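Local structure of FAD:protein FMN transferase (Vibrio cholerae, 6NXI) at residues Pro4-Gly12 with Tyr19-Pro27; Gly194-Glu202 with Gln212-Ile222. The protein probably transfers the FMN moiety of FAD, with magnesium or manganese as cofactor, onto a threonine hydroxyl of a target flavoprotein. All blocks are in the same frame, centred on the assembly; numbering follows the deposited sequence.

Interaction 1. Residues Pro4-Gly12 with Tyr19-Pro27; sequences PAEQVHLSG and YNIKYIQQP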
loop_
_atom_site.group_PDB
_atom_site.type_symbol
_atom_site.label_atom_id
_atom_site.label_comp_id
_atom_site.label_asym_id
_atom_site.label_seq_id
_atom_site.Cartn_x
_atom_site.Cartn_y
_atom_site.Cartn_z
ATOM N N PRO A 4 -21.074 3.297 29.386
ATOM C CA PRO A 4 -19.875 2.503 29.004
ATOM C C PRO A 4 -19.894 2.125 27.504
ATOM O O PRO A 4 -20.798 1.426 27.089
ATOM C CB PRO A 4 -19.916 1.268 29.932
ATOM C CG PRO A 4 -20.802 1.691 31.102
ATOM C CD PRO A 4 -21.793 2.678 30.518
ATOM N N ALA A 5 -18.908 2.589 26.724
ATOM C CA ALA A 5 -18.933 2.587 25.231
ATOM C C ALA A 5 -18.685 1.179 24.674
ATOM O O ALA A 5 -17.688 0.545 25.067
ATOM C CB ALA A 5 -17.940 3.576 24.668
ATOM N N GLU A 6 -19.546 0.736 23.752
ATOM C CA GLU A 6 -19.544 -0.634 23.188
ATOM C C GLU A 6 -18.737 -0.578 21.880
ATOM O O GLU A 6 -19.121 0.181 20.978
ATOM C CB GLU A 6 -20.970 -1.147 22.932
ATOM C CG GLU A 6 -21.000 -2.571 22.356
ATOM C CD GLU A 6 -22.302 -3.108 21.752
ATOM O OE1 GLU A 6 -23.385 -2.531 22.021
ATOM O OE2 GLU A 6 -22.228 -4.115 20.984
ATOM N N GLN A 7 -17.629 -1.317 21.840
ATOM C CA GLN A 7 -16.819 -1.491 20.611
ATOM C C GLN A 7 -17.285 -2.780 19.936
ATOM O O GLN A 7 -17.448 -3.803 20.628
ATOM C CB GLN A 7 -15.321 -1.509 20.941
ATOM C CG GLN A 7 -14.460 -1.836 19.729
ATOM C CD GLN A 7 -12.998 -1.733 20.085
ATOM O OE1 GLN A 7 -12.344 -2.710 20.430
ATOM N NE2 GLN A 7 -12.496 -0.520 20.063
ATOM N N VAL A 8 -17.467 -2.741 18.627
ATOM C CA VAL A 8 -17.698 -3.915 17.757
ATOM C C VAL A 8 -16.434 -4.131 16.916
ATOM O O VAL A 8 -15.920 -3.143 16.351
ATOM C CB VAL A 8 -18.909 -3.645 16.862
ATOM C CG1 VAL A 8 -19.139 -4.816 15.921
ATOM C CG2 VAL A 8 -20.154 -3.290 17.658
ATOM N N HIS A 9 -15.954 -5.360 16.848
ATOM C CA HIS A 9 -14.834 -5.810 16.009
ATOM C C HIS A 9 -15.380 -6.729 14.909
ATOM O O HIS A 9 -15.933 -7.806 15.222
ATOM C CB HIS A 9 -13.785 -6.430 16.906
ATOM C CG HIS A 9 -12.620 -7.002 16.195
ATOM N ND1 HIS A 9 -11.745 -7.870 16.819
ATOM C CD2 HIS A 9 -12.193 -6.868 14.918
ATOM C CE1 HIS A 9 -10.821 -8.239 15.962
ATOM N NE2 HIS A 9 -11.052 -7.609 14.786
ATOM N N LEU A 10 -15.252 -6.322 13.642
ATOM C CA LEU A 10 -15.549 -7.185 12.497
ATOM C C LEU A 10 -14.242 -7.658 11.862
ATOM O O LEU A 10 -13.294 -6.871 11.791
ATOM C CB LEU A 10 -16.328 -6.363 11.478
ATOM C CG LEU A 10 -17.611 -5.714 11.984
ATOM C CD1 LEU A 10 -18.253 -4.941 10.860
ATOM C CD2 LEU A 10 -18.585 -6.735 12.561
ATOM N N SER A 11 -14.204 -8.896 11.419
ATOM C CA SER A 11 -12.991 -9.441 10.762
ATOM C C SER A 11 -13.434 -10.333 9.620
ATOM O O SER A 11 -14.506 -10.970 9.706
ATOM C CB SER A 11 -12.144 -10.172 11.754
ATOM O OG SER A 11 -10.873 -10.459 11.210
ATOM N N GLY A 12 -12.635 -10.363 8.577
ATOM C CA GLY A 12 -12.834 -11.316 7.495
ATOM C C GLY A 12 -11.690 -11.303 6.508
ATOM O O GLY A 12 -10.722 -10.592 6.670
ATOM N N TYR A 19 -8.977 -8.376 7.058
ATOM C CA TYR A 19 -9.337 -7.043 7.561
ATOM C C TYR A 19 -9.829 -7.152 9.010
ATOM O O TYR A 19 -10.323 -8.200 9.472
ATOM C CB TYR A 19 -10.410 -6.382 6.701
ATOM C CG TYR A 19 -11.779 -7.009 6.719
ATOM C CD1 TYR A 19 -12.206 -7.832 5.691
ATOM C CD2 TYR A 19 -12.695 -6.690 7.712
ATOM C CE1 TYR A 19 -13.481 -8.379 5.693
ATOM C CE2 TYR A 19 -13.953 -7.257 7.746
ATOM C CZ TYR A 19 -14.345 -8.112 6.730
ATOM O OH TYR A 19 -15.612 -8.635 6.729
ATOM N N ASN A 20 -9.678 -6.041 9.697
ATOM C CA ASN A 20 -10.130 -5.850 11.087
ATOM C C ASN A 20 -10.731 -4.463 11.161
ATOM O O ASN A 20 -10.044 -3.492 10.902
ATOM C CB ASN A 20 -9.035 -6.022 12.110
ATOM C CG ASN A 20 -8.583 -7.451 12.216
ATOM O OD1 ASN A 20 -9.305 -8.314 12.732
ATOM N ND2 ASN A 20 -7.363 -7.684 11.734
ATOM N N ILE A 21 -12.011 -4.395 11.459
ATOM C CA ILE A 21 -12.705 -3.103 11.575
ATOM C C ILE A 21 -13.208 -3.021 13.013
ATOM O O ILE A 21 -13.871 -3.961 13.460
ATOM C CB ILE A 21 -13.786 -2.988 10.512
ATOM C CG1 ILE A 21 -13.106 -2.980 9.133
ATOM C CG2 ILE A 21 -14.666 -1.760 10.783
ATOM C CD1 ILE A 21 -13.990 -3.375 8.036
ATOM N N LYS A 22 -12.906 -1.947 13.701
ATOM C CA LYS A 22 -13.436 -1.676 15.053
ATOM C C LYS A 22 -14.205 -0.370 15.006
ATOM O O LYS A 22 -13.729 0.602 14.394
ATOM C CB LYS A 22 -12.340 -1.609 16.118
ATOM C CG LYS A 22 -11.645 -2.933 16.336
ATOM C CD LYS A 22 -10.496 -2.812 17.366
ATOM C CE LYS A 22 -9.867 -4.161 17.662
ATOM N NZ LYS A 22 -8.889 -4.141 18.776
ATOM N N TYR A 23 -15.384 -0.354 15.598
ATOM C CA TYR A 23 -16.153 0.908 15.630
ATOM C C TYR A 23 -16.898 0.967 16.953
ATOM O O TYR A 23 -17.116 -0.059 17.623
ATOM C CB TYR A 23 -17.046 1.065 14.391
ATOM C CG TYR A 23 -18.185 0.087 14.347
ATOM C CD1 TYR A 23 -18.061 -1.110 13.678
ATOM C CD2 TYR A 23 -19.407 0.368 14.943
ATOM C CE1 TYR A 23 -19.087 -2.036 13.638
ATOM C CE2 TYR A 23 -20.444 -0.540 14.893
ATOM C CZ TYR A 23 -20.287 -1.748 14.236
ATOM O OH TYR A 23 -21.298 -2.674 14.178
ATOM N N ILE A 24 -17.344 2.179 17.278
ATOM C CA ILE A 24 -18.066 2.425 18.541
ATOM C C ILE A 24 -19.555 2.507 18.220
ATOM O O ILE A 24 -19.938 3.316 17.398
ATOM C CB ILE A 24 -17.552 3.647 19.309
ATOM C CG1 ILE A 24 -16.032 3.564 19.534
ATOM C CG2 ILE A 24 -18.303 3.737 20.635
ATOM C CD1 ILE A 24 -15.562 2.271 20.194
ATOM N N GLN A 25 -20.334 1.644 18.855
ATOM C CA GLN A 25 -21.808 1.603 18.690
ATOM C C GLN A 25 -22.330 2.970 19.113
ATOM O O GLN A 25 -21.852 3.538 20.128
ATOM C CB GLN A 25 -22.359 0.424 19.502
ATOM C CG GLN A 25 -23.861 0.229 19.330
ATOM C CD GLN A 25 -24.239 -0.168 17.919
ATOM O OE1 GLN A 25 -23.486 -0.826 17.225
ATOM N NE2 GLN A 25 -25.451 0.185 17.497
ATOM N N GLN A 26 -23.284 3.491 18.358
ATOM C CA GLN A 26 -23.982 4.765 18.656
ATOM C C GLN A 26 -25.451 4.544 18.351
ATOM O O GLN A 26 -25.819 3.635 17.617
ATOM C CB GLN A 26 -23.367 5.895 17.823
ATOM C CG GLN A 26 -22.067 6.407 18.423
ATOM C CD GLN A 26 -22.252 7.050 19.777
ATOM O OE1 GLN A 26 -21.912 6.484 20.831
ATOM N NE2 GLN A 26 -22.774 8.267 19.764
ATOM N N PRO A 27 -26.372 5.314 18.963
ATOM C CA PRO A 27 -27.777 5.130 18.641
ATOM C C PRO A 27 -28.056 5.336 17.146
ATOM O O PRO A 27 -27.456 6.186 16.515
ATOM C CB PRO A 27 -28.473 6.179 19.524
ATOM C CG PRO A 27 -27.492 6.429 20.656
ATOM C CD PRO A 27 -26.124 6.294 20.018
HETATM O O HOH W 1 -21.195 2.802 22.659
HETATM O O HOH W 2 -10.752 -5.798 20.543
#

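Interaction 2. Residues Gly194-Glu202 with Gln212-Ile222; sequences GVPWRIAIE and QEIIEPGDYAI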
loop_
_atom_site.group_PDB
_atom_site.type_symbol
_atom_site.label_atom_id
_atom_site.label_comp_id
_atom_site.label_asym_id
_atom_site.label_seq_id
_atom_site.Cartn_x
_atom_site.Cartn_y
_atom_site.Cartn_z
ATOM N N GLY A 194 -12.557 6.423 24.959
ATOM C CA GLY A 194 -12.771 7.851 24.681
ATOM C C GLY A 194 -11.486 8.575 24.359
ATOM O O GLY A 194 -11.438 9.811 24.481
ATOM N N VAL A 195 -10.450 7.846 23.964
ATOM C CA VAL A 195 -9.191 8.509 23.545
ATOM C C VAL A 195 -8.916 8.164 22.087
ATOM O O VAL A 195 -9.382 7.147 21.572
ATOM C CB VAL A 195 -8.017 8.141 24.446
ATOM C CG1 VAL A 195 -8.244 8.598 25.867
ATOM C CG2 VAL A 195 -7.671 6.667 24.376
ATOM N N PRO A 196 -8.154 9.022 21.380
ATOM C CA PRO A 196 -7.830 8.744 19.997
ATOM C C PRO A 196 -7.188 7.357 19.880
ATOM O O PRO A 196 -6.429 6.944 20.764
ATOM C CB PRO A 196 -6.852 9.851 19.626
ATOM C CG PRO A 196 -7.202 10.984 20.607
ATOM C CD PRO A 196 -7.532 10.262 21.890
ATOM N N TRP A 197 -7.502 6.668 18.782
ATOM C CA TRP A 197 -7.102 5.250 18.581
ATOM C C TRP A 197 -5.580 5.149 18.653
ATOM O O TRP A 197 -4.912 6.035 18.069
ATOM C CB TRP A 197 -7.589 4.764 17.198
ATOM C CG TRP A 197 -9.085 4.739 17.040
ATOM C CD1 TRP A 197 -9.868 5.758 16.569
ATOM C CD2 TRP A 197 -9.977 3.682 17.390
ATOM N NE1 TRP A 197 -11.185 5.422 16.664
ATOM C CE2 TRP A 197 -11.293 4.149 17.136
ATOM C CE3 TRP A 197 -9.823 2.384 17.874
ATOM C CZ2 TRP A 197 -12.410 3.343 17.309
ATOM C CZ3 TRP A 197 -10.934 1.580 18.062
ATOM C CH2 TRP A 197 -12.222 2.066 17.792
ATOM N N ARG A 198 -5.080 4.039 19.178
ATOM C CA ARG A 198 -3.636 3.839 19.476
ATOM C C ARG A 198 -3.064 2.845 18.471
ATOM O O ARG A 198 -3.621 1.747 18.245
ATOM C CB ARG A 198 -3.470 3.395 20.943
ATOM C CG ARG A 198 -3.964 4.444 21.931
ATOM C CD ARG A 198 -4.069 4.020 23.390
ATOM N NE ARG A 198 -2.745 4.170 24.005
ATOM C CZ ARG A 198 -2.031 3.224 24.629
ATOM N NH1 ARG A 198 -2.481 1.987 24.803
ATOM N NH2 ARG A 198 -0.838 3.542 25.112
ATOM N N ILE A 199 -1.998 3.238 17.748
ATOM C CA ILE A 199 -1.344 2.258 16.852
ATOM C C ILE A 199 0.090 2.132 17.363
ATOM O O ILE A 199 0.583 3.024 18.038
ATOM C CB ILE A 199 -1.414 2.686 15.368
ATOM C CG1 ILE A 199 -0.521 3.898 15.163
ATOM C CG2 ILE A 199 -2.875 2.944 14.927
ATOM C CD1 ILE A 199 -0.275 4.218 13.724
ATOM N N ALA A 200 0.746 1.047 17.044
ATOM C CA ALA A 200 2.158 0.834 17.436
ATOM C C ALA A 200 3.062 0.924 16.219
ATOM O O ALA A 200 2.744 0.356 15.165
ATOM C CB ALA A 200 2.270 -0.491 18.144
ATOM N N ILE A 201 4.160 1.662 16.371
ATOM C CA ILE A 201 5.281 1.611 15.400
ATOM C C ILE A 201 6.338 0.656 15.957
ATOM O O ILE A 201 6.788 0.884 17.075
ATOM C CB ILE A 201 5.845 3.001 15.104
ATOM C CG1 ILE A 201 4.706 3.948 14.690
ATOM C CG2 ILE A 201 6.941 2.844 14.051
ATOM C CD1 ILE A 201 5.083 4.978 13.673
ATOM N N GLU A 202 6.643 -0.386 15.192
ATOM C CA GLU A 202 7.642 -1.421 15.558
ATOM C C GLU A 202 9.025 -0.810 15.316
ATOM O O GLU A 202 9.285 -0.275 14.222
ATOM C CB GLU A 202 7.415 -2.726 14.797
ATOM C CG GLU A 202 6.133 -3.449 15.175
ATOM C CD GLU A 202 6.105 -4.111 16.546
ATOM O OE1 GLU A 202 7.188 -4.436 17.085
ATOM O OE2 GLU A 202 4.991 -4.300 17.080
ATOM N N GLN A 212 7.839 -1.521 20.751
ATOM C CA GLN A 212 6.682 -0.814 20.155
ATOM C C GLN A 212 6.650 0.618 20.686
ATOM O O GLN A 212 6.723 0.806 21.912
ATOM C CB GLN A 212 5.387 -1.535 20.533
ATOM C CG GLN A 212 5.097 -2.778 19.707
ATOM C CD GLN A 212 3.656 -3.211 19.860
ATOM O OE1 GLN A 212 2.975 -2.834 20.811
ATOM N NE2 GLN A 212 3.152 -3.971 18.898
ATOM N N GLU A 213 6.505 1.596 19.802
ATOM C CA GLU A 213 6.119 2.971 20.177
ATOM C C GLU A 213 4.631 3.192 19.848
ATOM O O GLU A 213 4.278 3.194 18.653
ATOM C CB GLU A 213 6.972 3.987 19.428
ATOM C CG GLU A 213 6.575 5.403 19.779
ATOM C CD GLU A 213 7.609 6.473 19.474
ATOM O OE1 GLU A 213 8.499 6.219 18.641
ATOM O OE2 GLU A 213 7.498 7.566 20.068
ATOM N N ILE A 214 3.828 3.475 20.865
ATOM C CA ILE A 214 2.369 3.679 20.660
ATOM C C ILE A 214 2.119 5.169 20.420
ATOM O O ILE A 214 2.469 5.966 21.321
ATOM C CB ILE A 214 1.566 3.136 21.849
ATOM C CG1 ILE A 214 1.762 1.629 21.973
ATOM C CG2 ILE A 214 0.088 3.543 21.680
ATOM C CD1 ILE A 214 1.185 1.016 23.238
ATOM N N ILE A 215 1.525 5.512 19.264
ATOM C CA ILE A 215 1.160 6.901 18.878
ATOM C C ILE A 215 -0.349 6.991 18.621
ATOM O O ILE A 215 -1.012 5.956 18.356
ATOM C CB ILE A 215 1.969 7.364 17.661
ATOM C CG1 ILE A 215 1.623 6.590 16.389
ATOM C CG2 ILE A 215 3.462 7.273 17.949
ATOM C CD1 ILE A 215 1.946 7.305 15.100
ATOM N N GLU A 216 -0.842 8.228 18.598
ATOM C CA GLU A 216 -2.267 8.563 18.332
ATOM C C GLU A 216 -2.299 9.464 17.107
ATOM O O GLU A 216 -2.176 10.675 17.216
ATOM C CB GLU A 216 -2.827 9.240 19.587
ATOM C CG GLU A 216 -2.978 8.281 20.760
ATOM C CD GLU A 216 -3.362 8.914 22.088
ATOM O OE1 GLU A 216 -3.724 10.096 22.089
ATOM O OE2 GLU A 216 -3.284 8.224 23.114
ATOM N N PRO A 217 -2.428 8.918 15.895
ATOM C CA PRO A 217 -2.466 9.744 14.686
ATOM C C PRO A 217 -3.645 10.720 14.545
ATOM O O PRO A 217 -3.559 11.622 13.731
ATOM C CB PRO A 217 -2.574 8.719 13.563
ATOM C CG PRO A 217 -1.991 7.466 14.151
ATOM C CD PRO A 217 -2.384 7.475 15.611
ATOM N N GLY A 218 -4.709 10.531 15.325
ATOM C CA GLY A 218 -5.969 11.258 15.168
ATOM C C GLY A 218 -6.680 10.820 13.903
ATOM O O GLY A 218 -6.679 9.598 13.611
ATOM N N ASP A 219 -7.324 11.742 13.207
ATOM C CA ASP A 219 -8.179 11.417 12.039
ATOM C C ASP A 219 -7.274 11.380 10.810
ATOM O O ASP A 219 -7.057 12.417 10.153
ATOM C CB ASP A 219 -9.341 12.388 11.886
ATOM C CG ASP A 219 -10.364 12.337 13.000
ATOM O OD1 ASP A 219 -10.229 11.478 13.922
ATOM O OD2 ASP A 219 -11.245 13.256 13.010
ATOM N N TYR A 220 -6.705 10.220 10.568
ATOM C CA TYR A 220 -5.603 10.042 9.592
ATOM C C TYR A 220 -5.559 8.585 9.161
ATOM O O TYR A 220 -6.059 7.692 9.876
ATOM C CB TYR A 220 -4.230 10.325 10.219
ATOM C CG TYR A 220 -3.484 11.551 9.765
ATOM C CD1 TYR A 220 -3.413 11.912 8.432
ATOM C CD2 TYR A 220 -2.700 12.263 10.660
ATOM C CE1 TYR A 220 -2.704 13.026 8.017
ATOM C CE2 TYR A 220 -1.976 13.373 10.261
ATOM C CZ TYR A 220 -1.988 13.761 8.932
ATOM O OH TYR A 220 -1.265 14.837 8.506
ATOM N N ALA A 221 -4.930 8.348 8.014
ATOM C CA ALA A 221 -4.522 7.003 7.583
ATOM C C ALA A 221 -3.021 6.845 7.810
ATOM O O ALA A 221 -2.284 7.849 7.820
ATOM C CB ALA A 221 -4.865 6.796 6.134
ATOM N N ILE A 222 -2.660 5.613 8.080
ATOM C CA ILE A 222 -1.268 5.186 8.313
ATOM C C ILE A 222 -0.965 3.967 7.465
ATOM O O ILE A 222 -1.644 2.966 7.573
ATOM C CB ILE A 222 -1.036 4.878 9.811
ATOM C CG1 ILE A 222 -1.627 5.920 10.743
ATOM C CG2 ILE A 222 0.450 4.681 9.997
ATOM C CD1 ILE A 222 -3.054 5.619 11.220
HETATM O O HOH W 3 -5.445 8.423 17.038
HETATM O O HOH W 4 -8.017 8.507 15.946
#

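Interaction 1. Residues Pro4-Gly12 with Tyr19-Pro27
Tyr19 and Tyr23 both turn their rings between their own backbone N and carbonyl carbon (chi1 67° and 69°), which lays each ring across the neighbouring strand, under Gly12 and Val8 respectively. CB of Val8 sits over one face of the Tyr23 ring, 3.8 Å from its centroid, while CD1 of Leu10 comes to the edge. The Tyr19 ring is roofed by backbone instead: Gly12 CA lies 3.9 Å from its centroid in a CH-pi contact. His9 and Asn20, on the other face of the sheet, meet through a 2.8 Å hydrogen bond from His9 NE2 to Asn20 OD1; the acceptor lies in the imidazole plane, whereas the donor is tilted 27° out of the amide carbonyl plane. Lys22 CE covers one face of the same imidazole. The backbones pair as antiparallel strands, with paired bonds such as Val8 N to Tyr23 O (2.9 Å) and Leu10 N to Ile21 O (2.7 Å). Strand 7-14 is outermost in the main sheet, and strand 17-24 separates it from strand 177-181, whose Glu180 accepts from Asn20 ND2. Beneath the tyrosine face runs helix 32-50, where Asp40 and Gln36 hold the Tyr19 hydroxyl, and Ile21 also reaches helix 157-171.

Interaction 2. Residues Gly194-Glu202 with Gln212-Ile222
Pro196 opens the contact by resting its ring against the Glu216 side chain, with CD 3.8 Å from OE1. At Trp197, still in the loop before strand 199-203, a water donates to Trp197 O and accepts from Gly218 N. Arg198 bends at chi3 (84°), which brings one face of its guanidinium over Ile214 CG2, 3.6 Å from NH2. Its NE stays 4.2 Å from Glu216 OE2, beyond salt-bridge range, and the two charged planes stand 78° apart. Ile199 begins the regular pairing, exchanging backbone bonds with Ile215 in both directions. Its CG1 packs on Ile215 CG1 at 3.7 Å, and its CD1 touches Pro217 CG and meets the Ile222 side chain end to end. Ala200 puts CB against the amide carbon of Gln212. Ile201 pairs with Glu213 through a second reciprocal set, Ile201 N to Glu213 O measuring 2.8 Å, and sends CD1 toward Ile215 CD1. Glu202, bent at chi2, accepts a short 2.6 Å bond at OE2 from Gln212 NE2, the oxygen lying in the amide plane. The pairs from Ile199 to Glu202 make a two-stranded antiparallel beta hairpin, whose second strand leads, past Pro217 and an inverse gamma turn centred on Asp219, into strand 220-225 of the main sheet.

Interactions 1 and 2 follow one another along the chain, with centres about 17 Å apart, and Trp197 joins them. Gln7 NE2 approaches Trp197 CZ3 to 3.3 Å, and Ile24 CD1 lies 4.1 Å from Trp197 CH2, so the indole packs on the face of the first hairpin that carries Gln7, Lys22 and Ile24. Both contacts also reach the same eight-stranded sheet: interaction 1 supplies its outermost strand, 7-14, and the one next to it, 17-24, while 212-222 enters it at strand 220-225. Neither touches the ligands. The side chains of Tyr19 and Ile222 are each about 12 Å from the bound FAD, and that of Ile222 is about 11 Å from a magnesium ion.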